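Local coordinates for protein endoglucanase (Humicola insolens, PDB 1DYS) that hydrolyses internal beta-1,4-glucosidic linkages of cellulose as a family 6 endoglucanase, and takes part in the recycling of plant biomass, at residues R60-A65 with A121-A126; Q67-A72 with S128-A133; L179-G184 with Q198-I203; E194-E199 with T248-A253. All blocks are in the same frame, centred on the assembly; numbering follows the deposited sequence. Where two conformers were deposited one is given.

Interaction 1: residues R60-A65 with A121-A126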
# COMPACT_ATOMS: atom_id res chain seq x y z
N ARG A 60 -1.80 11.50 11.68
CA ARG A 60 -0.72 11.99 12.54
C ARG A 60 0.19 12.95 11.81
O ARG A 60 0.73 13.85 12.43
CB ARG A 60 0.11 10.84 13.14
CG ARG A 60 1.01 10.10 12.16
CD ARG A 60 1.51 8.76 12.70
NE ARG A 60 0.42 7.91 13.12
CZ ARG A 60 0.15 6.99 14.02
NH1 ARG A 60 1.02 6.56 14.94
NH2 ARG A 60 -1.08 6.48 14.01
N ASP A 61 0.33 12.82 10.46
CA ASP A 61 1.12 13.77 9.70
C ASP A 61 0.50 15.17 9.71
O ASP A 61 1.22 16.14 9.48
CB ASP A 61 1.40 13.31 8.27
CG ASP A 61 2.63 12.41 8.21
OD1 ASP A 61 3.33 12.27 9.24
OD2 ASP A 61 2.93 11.82 7.14
N ILE A 62 -0.83 15.31 9.99
CA ILE A 62 -1.36 16.67 10.09
C ILE A 62 -0.77 17.36 11.32
O ILE A 62 -0.40 18.55 11.29
CB ILE A 62 -2.90 16.64 10.18
CG1 ILE A 62 -3.49 16.03 8.90
CG2 ILE A 62 -3.48 18.04 10.30
CD1 ILE A 62 -5.00 15.87 9.00
N ASP A 63 -0.65 16.62 12.43
CA ASP A 63 -0.02 17.18 13.63
C ASP A 63 1.42 17.59 13.32
O ASP A 63 1.87 18.67 13.74
CB ASP A 63 -0.13 16.22 14.82
CG ASP A 63 -1.58 15.87 15.12
OD1 ASP A 63 -2.46 16.75 15.18
OD2 ASP A 63 -1.92 14.68 15.31
N VAL A 64 2.13 16.73 12.58
CA VAL A 64 3.48 17.04 12.17
C VAL A 64 3.52 18.35 11.37
O VAL A 64 4.34 19.24 11.65
CB VAL A 64 4.15 15.93 11.34
CG1 VAL A 64 5.57 16.37 10.94
CG2 VAL A 64 4.20 14.64 12.14
N ALA A 65 2.64 18.47 10.36
CA ALA A 65 2.61 19.68 9.53
C ALA A 65 2.32 20.93 10.36
O ALA A 65 2.92 22.01 10.22
CB ALA A 65 1.62 19.54 8.36
N ALA A 121 -10.97 17.25 10.23
CA ALA A 121 -11.55 18.57 10.48
C ALA A 121 -11.26 19.08 11.88
O ALA A 121 -11.03 20.29 12.03
CB ALA A 121 -13.03 18.53 10.20
N GLN A 122 -11.26 18.19 12.85
CA GLN A 122 -10.99 18.58 14.24
C GLN A 122 -9.62 19.21 14.34
O GLN A 122 -9.45 20.27 14.97
CB GLN A 122 -11.07 17.35 15.16
CG GLN A 122 -10.69 17.63 16.61
CD GLN A 122 -10.69 16.35 17.43
OE1 GLN A 122 -11.12 15.27 16.98
NE2 GLN A 122 -10.22 16.42 18.66
N LYS A 123 -8.61 18.54 13.76
CA LYS A 123 -7.25 19.06 13.83
C LYS A 123 -7.08 20.39 13.13
O LYS A 123 -6.42 21.29 13.66
CB LYS A 123 -6.35 18.03 13.08
CG LYS A 123 -6.11 16.81 13.98
CD LYS A 123 -5.22 15.85 13.18
CE LYS A 123 -5.18 14.47 13.85
NZ LYS A 123 -4.56 14.53 15.19
N LEU A 124 -7.72 20.59 11.98
CA LEU A 124 -7.57 21.88 11.30
C LEU A 124 -8.37 22.98 12.00
O LEU A 124 -7.85 24.10 12.07
CB LEU A 124 -7.99 21.78 9.83
CG LEU A 124 -6.88 21.37 8.85
CD1 LEU A 124 -6.31 19.99 9.17
CD2 LEU A 124 -7.50 21.30 7.45
N LYS A 125 -9.57 22.68 12.49
CA LYS A 125 -10.36 23.75 13.15
C LYS A 125 -9.72 24.12 14.46
O LYS A 125 -9.84 25.28 14.88
CB LYS A 125 -11.82 23.31 13.32
CG LYS A 125 -12.59 23.30 12.00
CD LYS A 125 -14.03 22.81 12.17
CE LYS A 125 -14.74 22.95 10.83
NZ LYS A 125 -16.11 22.40 10.83
N ALA A 126 -8.99 23.22 15.12
CA ALA A 126 -8.30 23.59 16.37
C ALA A 126 -7.13 24.50 16.07
O ALA A 126 -6.82 25.42 16.84
CB ALA A 126 -7.84 22.33 17.10

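Interaction 2: residues Q67-A72 with S128-A133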
# COMPACT_ATOMS: atom_id res chain seq x y z
N GLN A 67 2.87 21.40 13.60
CA GLN A 67 4.04 21.68 14.43
C GLN A 67 5.04 22.49 13.63
O GLN A 67 5.57 23.55 13.98
CB GLN A 67 4.67 20.39 14.97
CG GLN A 67 6.07 20.68 15.52
CD GLN A 67 6.67 19.53 16.30
OE1 GLN A 67 5.96 18.73 16.90
NE2 GLN A 67 7.99 19.44 16.32
N ASN A 68 5.33 21.98 12.41
CA ASN A 68 6.24 22.66 11.51
C ASN A 68 5.75 24.05 11.13
O ASN A 68 6.56 24.97 11.03
CB ASN A 68 6.46 21.81 10.25
CG ASN A 68 7.18 20.51 10.53
OD1 ASN A 68 7.89 20.37 11.53
ND2 ASN A 68 7.06 19.54 9.61
N ALA A 69 4.45 24.24 10.89
CA ALA A 69 3.88 25.52 10.53
C ALA A 69 4.09 26.50 11.71
O ALA A 69 4.56 27.60 11.48
CB ALA A 69 2.41 25.49 10.15
N ARG A 70 3.83 26.04 12.92
CA ARG A 70 4.00 26.91 14.09
C ARG A 70 5.46 27.24 14.36
O ARG A 70 5.75 28.37 14.81
CB ARG A 70 3.36 26.26 15.32
CG ARG A 70 1.86 26.11 15.18
CD ARG A 70 1.20 25.50 16.42
NE ARG A 70 -0.25 25.76 16.31
CZ ARG A 70 -1.17 24.92 16.75
NH1 ARG A 70 -0.79 23.81 17.37
NH2 ARG A 70 -2.46 25.25 16.57
N ALA A 71 6.40 26.36 14.05
CA ALA A 71 7.82 26.64 14.20
C ALA A 71 8.30 27.65 13.16
O ALA A 71 9.17 28.50 13.40
CB ALA A 71 8.65 25.36 14.09
N ALA A 72 7.74 27.57 11.96
CA ALA A 72 8.10 28.46 10.87
C ALA A 72 7.66 29.88 11.21
O ALA A 72 8.37 30.86 11.11
CB ALA A 72 7.48 28.00 9.55
N SER A 128 -6.55 27.23 14.39
CA SER A 128 -7.09 28.44 13.80
C SER A 128 -6.06 29.52 13.44
O SER A 128 -6.37 30.43 12.66
CB SER A 128 -8.13 29.05 14.75
OG SER A 128 -7.63 29.34 16.03
N ASP A 129 -4.87 29.40 13.97
CA ASP A 129 -3.71 30.21 13.79
C ASP A 129 -2.92 29.81 12.54
O ASP A 129 -1.98 30.49 12.13
CB ASP A 129 -2.76 30.07 14.99
CG ASP A 129 -2.27 28.68 15.30
OD1 ASP A 129 -3.07 27.71 15.29
OD2 ASP A 129 -1.08 28.43 15.61
N VAL A 130 -3.26 28.65 11.98
CA VAL A 130 -2.54 28.20 10.79
C VAL A 130 -3.38 28.27 9.53
O VAL A 130 -4.55 27.91 9.52
CB VAL A 130 -2.11 26.74 11.07
CG1 VAL A 130 -1.38 26.11 9.88
CG2 VAL A 130 -1.20 26.69 12.31
N GLN A 131 -2.74 28.69 8.41
CA GLN A 131 -3.50 28.69 7.17
C GLN A 131 -3.33 27.35 6.43
O GLN A 131 -2.16 26.94 6.34
CB GLN A 131 -3.04 29.84 6.24
CG GLN A 131 -3.38 31.19 6.91
CD GLN A 131 -4.85 31.55 6.82
OE1 GLN A 131 -5.51 31.36 5.80
NE2 GLN A 131 -5.40 32.06 7.93
N PHE A 132 -4.40 26.80 5.89
CA PHE A 132 -4.30 25.52 5.20
C PHE A 132 -4.85 25.59 3.78
O PHE A 132 -5.90 26.19 3.52
CB PHE A 132 -5.14 24.45 5.93
CG PHE A 132 -4.69 24.10 7.32
CD1 PHE A 132 -3.70 23.17 7.59
CD2 PHE A 132 -5.21 24.80 8.40
CE1 PHE A 132 -3.30 22.90 8.87
CE2 PHE A 132 -4.78 24.56 9.69
CZ PHE A 132 -3.84 23.58 9.95
N ALA A 133 -4.14 24.93 2.87
CA ALA A 133 -4.65 24.68 1.54
C ALA A 133 -4.86 23.15 1.43
O ALA A 133 -3.89 22.42 1.59
CB ALA A 133 -3.72 25.03 0.39

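Interaction 3: residues L179-G184 with Q198-I203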
# COMPACT_ATOMS: atom_id res chain seq x y z
N LEU A 179 -10.70 21.48 -4.89
CA LEU A 179 -11.24 20.19 -5.33
C LEU A 179 -10.51 19.72 -6.57
O LEU A 179 -10.39 20.43 -7.58
CB LEU A 179 -12.76 20.36 -5.53
CG LEU A 179 -13.55 19.18 -6.03
CD1 LEU A 179 -13.45 18.01 -5.05
CD2 LEU A 179 -15.03 19.58 -6.22
N ASP A 180 -9.96 18.49 -6.48
CA ASP A 180 -9.09 18.04 -7.57
C ASP A 180 -9.84 17.79 -8.85
O ASP A 180 -10.93 17.23 -8.80
CB ASP A 180 -8.31 16.77 -7.11
CG ASP A 180 -7.31 16.52 -8.23
OD1 ASP A 180 -6.34 17.24 -8.26
OD2 ASP A 180 -7.55 15.65 -9.07
N VAL A 181 -9.33 18.29 -9.99
CA VAL A 181 -9.92 18.01 -11.28
C VAL A 181 -8.88 17.40 -12.23
O VAL A 181 -8.88 17.59 -13.45
CB VAL A 181 -10.62 19.24 -11.90
CG1 VAL A 181 -11.71 19.75 -10.99
CG2 VAL A 181 -9.62 20.40 -12.03
N ALA A 182 -8.13 16.40 -11.75
CA ALA A 182 -7.25 15.56 -12.57
C ALA A 182 -6.22 16.37 -13.33
O ALA A 182 -5.45 17.10 -12.73
CB ALA A 182 -8.13 14.71 -13.48
N ASN A 183 -6.15 16.25 -14.67
CA ASN A 183 -5.16 17.05 -15.41
C ASN A 183 -5.80 17.32 -16.77
O ASN A 183 -6.79 16.67 -17.14
CB ASN A 183 -3.81 16.37 -15.51
CG ASN A 183 -3.84 15.18 -16.42
OD1 ASN A 183 -3.50 15.29 -17.61
ND2 ASN A 183 -4.25 14.03 -15.92
N GLY A 184 -5.14 18.21 -17.53
CA GLY A 184 -5.74 18.58 -18.82
C GLY A 184 -5.90 17.45 -19.82
O GLY A 184 -6.81 17.46 -20.65
N GLN A 198 -20.21 19.97 -14.38
CA GLN A 198 -21.46 19.42 -13.90
C GLN A 198 -21.22 18.59 -12.63
O GLN A 198 -21.97 18.65 -11.66
CB GLN A 198 -22.14 18.57 -14.99
CG GLN A 198 -23.49 17.99 -14.51
CD GLN A 198 -24.40 19.19 -14.20
OE1 GLN A 198 -24.63 19.97 -15.12
NE2 GLN A 198 -24.85 19.35 -12.96
N GLU A 199 -20.13 17.81 -12.69
CA GLU A 199 -19.75 17.00 -11.52
C GLU A 199 -19.48 17.87 -10.31
O GLU A 199 -19.93 17.55 -9.20
CB GLU A 199 -18.56 16.13 -11.86
CG GLU A 199 -18.55 14.75 -11.22
CD GLU A 199 -19.89 14.08 -11.06
OE1 GLU A 199 -20.78 14.15 -11.92
OE2 GLU A 199 -20.04 13.42 -9.99
N VAL A 200 -18.71 18.96 -10.47
CA VAL A 200 -18.46 19.89 -9.39
C VAL A 200 -19.77 20.52 -8.91
O VAL A 200 -19.96 20.66 -7.71
CB VAL A 200 -17.45 20.95 -9.89
CG1 VAL A 200 -17.29 22.07 -8.90
CG2 VAL A 200 -16.10 20.28 -10.20
N ALA A 201 -20.64 20.91 -9.87
CA ALA A 201 -21.89 21.52 -9.40
C ALA A 201 -22.67 20.51 -8.54
O ALA A 201 -23.20 20.92 -7.50
CB ALA A 201 -22.75 22.09 -10.50
N THR A 202 -22.81 19.28 -8.97
CA THR A 202 -23.53 18.26 -8.22
C THR A 202 -22.92 18.03 -6.85
O THR A 202 -23.66 17.93 -5.87
CB THR A 202 -23.56 16.94 -9.01
OG1 THR A 202 -24.27 17.18 -10.23
CG2 THR A 202 -24.19 15.81 -8.23
N ILE A 203 -21.59 17.90 -6.76
CA ILE A 203 -20.93 17.74 -5.48
C ILE A 203 -21.13 18.91 -4.54
O ILE A 203 -21.29 18.70 -3.33
CB ILE A 203 -19.40 17.51 -5.66
CG1 ILE A 203 -19.26 16.07 -6.18
CG2 ILE A 203 -18.59 17.75 -4.41
CD1 ILE A 203 -17.95 15.80 -6.87

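Interaction 4: residues E194-E199 with T248-A253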
# COMPACT_ATOMS: atom_id res chain seq x y z
N GLU A 194 -17.42 20.41 -19.81
CA GLU A 194 -18.74 20.61 -19.18
C GLU A 194 -19.12 19.48 -18.25
O GLU A 194 -19.52 19.70 -17.11
CB GLU A 194 -19.85 20.95 -20.17
CG GLU A 194 -19.66 22.35 -20.73
CD GLU A 194 -19.85 23.46 -19.71
OE1 GLU A 194 -20.35 23.21 -18.58
OE2 GLU A 194 -19.48 24.60 -20.07
N PRO A 195 -18.91 18.24 -18.63
CA PRO A 195 -19.16 17.09 -17.76
C PRO A 195 -18.36 17.27 -16.48
O PRO A 195 -18.88 16.94 -15.42
CB PRO A 195 -18.73 15.83 -18.53
CG PRO A 195 -18.90 16.32 -19.95
CD PRO A 195 -18.53 17.80 -19.97
N THR A 196 -17.16 17.86 -16.54
CA THR A 196 -16.40 18.14 -15.32
C THR A 196 -17.04 19.21 -14.46
O THR A 196 -17.20 19.10 -13.24
CB THR A 196 -14.96 18.58 -15.69
OG1 THR A 196 -14.41 17.49 -16.43
CG2 THR A 196 -14.13 18.82 -14.45
N ALA A 197 -17.52 20.31 -15.08
CA ALA A 197 -18.20 21.34 -14.31
C ALA A 197 -19.50 20.87 -13.69
O ALA A 197 -19.86 21.31 -12.60
CB ALA A 197 -18.47 22.56 -15.20
N GLN A 198 -20.21 19.97 -14.38
CA GLN A 198 -21.46 19.42 -13.90
C GLN A 198 -21.22 18.59 -12.63
O GLN A 198 -21.97 18.65 -11.66
CB GLN A 198 -22.14 18.57 -14.99
CG GLN A 198 -23.49 17.99 -14.51
CD GLN A 198 -24.40 19.19 -14.20
OE1 GLN A 198 -24.63 19.97 -15.12
NE2 GLN A 198 -24.85 19.35 -12.96
N GLU A 199 -20.13 17.81 -12.69
CA GLU A 199 -19.75 17.00 -11.52
C GLU A 199 -19.48 17.87 -10.31
O GLU A 199 -19.93 17.55 -9.20
CB GLU A 199 -18.56 16.13 -11.86
CG GLU A 199 -18.55 14.75 -11.22
CD GLU A 199 -19.89 14.08 -11.06
OE1 GLU A 199 -20.78 14.15 -11.92
OE2 GLU A 199 -20.04 13.42 -9.99
N THR A 248 -7.73 27.96 -17.32
CA THR A 248 -8.63 28.96 -17.92
C THR A 248 -9.89 28.35 -18.50
O THR A 248 -10.99 28.90 -18.34
CB THR A 248 -7.87 29.77 -18.99
OG1 THR A 248 -6.86 30.51 -18.31
CG2 THR A 248 -8.81 30.71 -19.75
N ASN A 249 -9.84 27.17 -19.12
CA ASN A 249 -10.96 26.52 -19.77
C ASN A 249 -11.96 26.04 -18.72
O ASN A 249 -13.15 26.24 -18.88
CB ASN A 249 -10.48 25.37 -20.63
CG ASN A 249 -9.78 25.85 -21.89
OD1 ASN A 249 -9.97 26.99 -22.35
ND2 ASN A 249 -8.96 24.96 -22.45
N ILE A 250 -11.42 25.42 -17.65
CA ILE A 250 -12.31 25.01 -16.57
C ILE A 250 -12.87 26.26 -15.91
O ILE A 250 -14.09 26.34 -15.71
CB ILE A 250 -11.65 24.09 -15.52
CG1 ILE A 250 -11.33 22.72 -16.10
CG2 ILE A 250 -12.57 23.98 -14.29
CD1 ILE A 250 -12.49 21.79 -16.39
N ALA A 251 -12.03 27.26 -15.63
CA ALA A 251 -12.52 28.47 -14.95
C ALA A 251 -13.61 29.17 -15.76
O ALA A 251 -14.59 29.62 -15.17
CB ALA A 251 -11.34 29.40 -14.70
N ASN A 252 -13.52 29.14 -17.08
CA ASN A 252 -14.56 29.73 -17.94
C ASN A 252 -15.87 28.96 -17.90
O ASN A 252 -16.97 29.55 -17.81
CB ASN A 252 -13.98 29.83 -19.36
CG ASN A 252 -12.92 30.91 -19.50
OD1 ASN A 252 -12.62 31.68 -18.58
ND2 ASN A 252 -12.27 31.05 -20.66
N ALA A 253 -15.83 27.62 -17.86
CA ALA A 253 -16.98 26.76 -17.75
C ALA A 253 -17.64 26.97 -16.38
O ALA A 253 -18.87 27.04 -16.32
CB ALA A 253 -16.66 25.29 -17.92
O HOH W 1 -20.58 26.64 -18.27

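Interaction 1: residues R60-A65 with A121-A126
K123 reaches from helix 108-126 to helix 60-74 and meets I62 and D63 on the way. Its CB lies 4.0 Å from CG2 of I62. CG of K123 passes 3.8 Å from OD1 of D63. CD is held between two residues, with CB of I62 at 3.9 Å and OD1 of D63 at 3.5 Å. The chain is extended up to CE and then bends at chi4 (-64°), which turns the amine onto the carboxylate. NZ of K123 makes a salt bridge to OD2 of D63 at 2.6 Å, on the syn lone pair of that oxygen. A second, weak bond runs from NZ of K123 to OD1 of D63 at 3.1 Å. The side chains of D63 and K123 meet at about a right angle. Cut back to alanine, position K123 would lose NZ and its aliphatic chain, which would probably leave the D63 carboxylate without its charged mate and CB of I62 less covered. Deeper in, CG2 of I62 touches CD1 of L124 at 3.6 Å. I62 places this methyl anti to its backbone N (CG1 at chi1 -62°), facing the neighbouring helix. I62 and L124 both rest on L83 of strand 79-85, and L124 also packs on F132 and V134. The contact is thus apolar next to the sheet and ionic at the outer side. The two helix segments run nearly parallel, 15° apart, with 10.2 Å between their axes. Neighbouring parallel helices laid over a parallel sheet are typical of the beta/alpha-barrel fold of family 6 glycoside hydrolases.

Interaction 2: residues Q67-A72 with S128-A133
R70 and D129 close the outer side of a contact in the beta/alpha-barrel, between helix 60-74 and the loop that leads into strand 132-136. V130 and A69 fill the inner side. The R70 chain is extended from CG to NE and crosses the D129 side chain at about a right angle. It grips the carboxylate side-on, using two nitrogens for two oxygens. NE of R70 gives a bond to OD2 of D129 at 2.9 Å. NH2 of R70 gives an almost straight one to OD1 of D129, 2.8 Å long at 178°. Both oxygens use their syn lone pairs. The R70 guanidinium and D129 carboxylate planes are nearly coplanar, 23° apart. Two such bonds fix the rotation of the D129 carboxylate. D129 carries CG between its backbone N and carbonyl carbon (chi1 58°), and from there the carboxylate faces R70.

Below this pair, V130 turns toward the helix. Its first torsion points CG1 away from its own backbone N, and this methyl of V130 meets CB of A69 at 3.8 Å. V81 of strand 79-85 packs against both A69 and V130. CG1 of V130 also lies over one face of the F132 ring, 3.5 Å above its plane and offset toward the rim.

Interaction 3: residues L179-G184 with Q198-I203
L179 and V200 lie flank to flank with their chains running in opposing senses, one coming from the end of strand 175-180 and the other from helix 190-207. Their closest atoms are CD2 of L179 and CG2 of V200, 4.2 Å apart. With chi1 at 178°, CG of L179 stands across from the backbone N, which puts the CD2 branch against V200 and I203. CD2 of L179 meets CG2 of I203 at 4.4 Å, one helical turn further on. One leucine methyl therefore touches two residues of the helix. V181 adds a looser touch, with its CG1 4.5 Å from CG2 of V200. The contact is loose van der Waals packing of buried aliphatic groups.

After D180 the chain leaves the strand. D180 forms an Asx turn, its OD2 accepting from N of A182 at 2.8 Å from above the carboxylate plane. OD2 also accepts from the backbone N of D139, a probable proton donor. N183, probably a substrate-binding residue, follows and caps the next helix through OD1. The contact probably lies behind a loop of the active-site region, the side chains of V181 and D139 being about 8 Å apart. I141 of helix 140-146 touches L179, V200 and I203, I163 of helix 150-169 packs on L179 and I203, and F216 of strand 215-218 lies against V181 and V200.

Interaction 4: residues E194-E199 with T248-A253
A253 on helix 243-255 faces E194 and A197 on helix 190-207. Its CB lies 3.6 Å from OE2 of E194 and 4.3 Å from CB of A197. The two alanines let the backbones come close, with CA of A197 and CA of A253 6.5 Å apart. One turn earlier on helix 243-255, CD1 of I250 reaches CG2 of T196 at 3.9 Å, and the two side chains meet at about a right angle. With OG1 of T196 at chi1 -59°, the methyl CG2 falls on the far side from the backbone N and points at I250. The hydroxyl OG1 is turned elsewhere and bonds to O of K192, one turn back in the same helix.

At the outer side a water joins the helices. It donates to OE2 of E194 at 2.9 Å and to the carbonyl O of A253 at 2.6 Å. The E194 chain bends at chi2 to bring its carboxylate over A253. Its other oxygen, OE1, makes a salt bridge with R257, whose second nitrogen bonds to OE1 of Q198. R257 also touches A197. It probably helps keep E194 over this join.

In the next shell, L193 packs on I250 and V145 of helix 140-146 on T196. The two segments cross at -57°, with their axes 9.6 Å apart at closest approach. This is a pair of helices packed at an inclined angle in the outer layer of a beta/alpha-barrel, here the glycoside hydrolase family 6 fold.

Overall arrangement
The four contacts form two groups, between the outer helices and the strands and loops of the barrel. Interactions 1 and 2 share helix 60-74, have centres 10 Å apart, and touch through L124 and F132. Their segments alternate along the chain, helix 108-126 being followed by strand 132-136. Interactions 3 and 4 share helix 190-207 and Q198 and E199, with centres 8 Å apart. The groups come in series along the chain and lie 25 to 32 Å apart, centre to centre. The parallel sheet links them, since strands 132-136 and 175-180 are neighbours. One group joins helices 60-74 and 108-126 and the loop into strand 132-136; the other lies beside the loop after strand 175-180, which probably helps bind substrate.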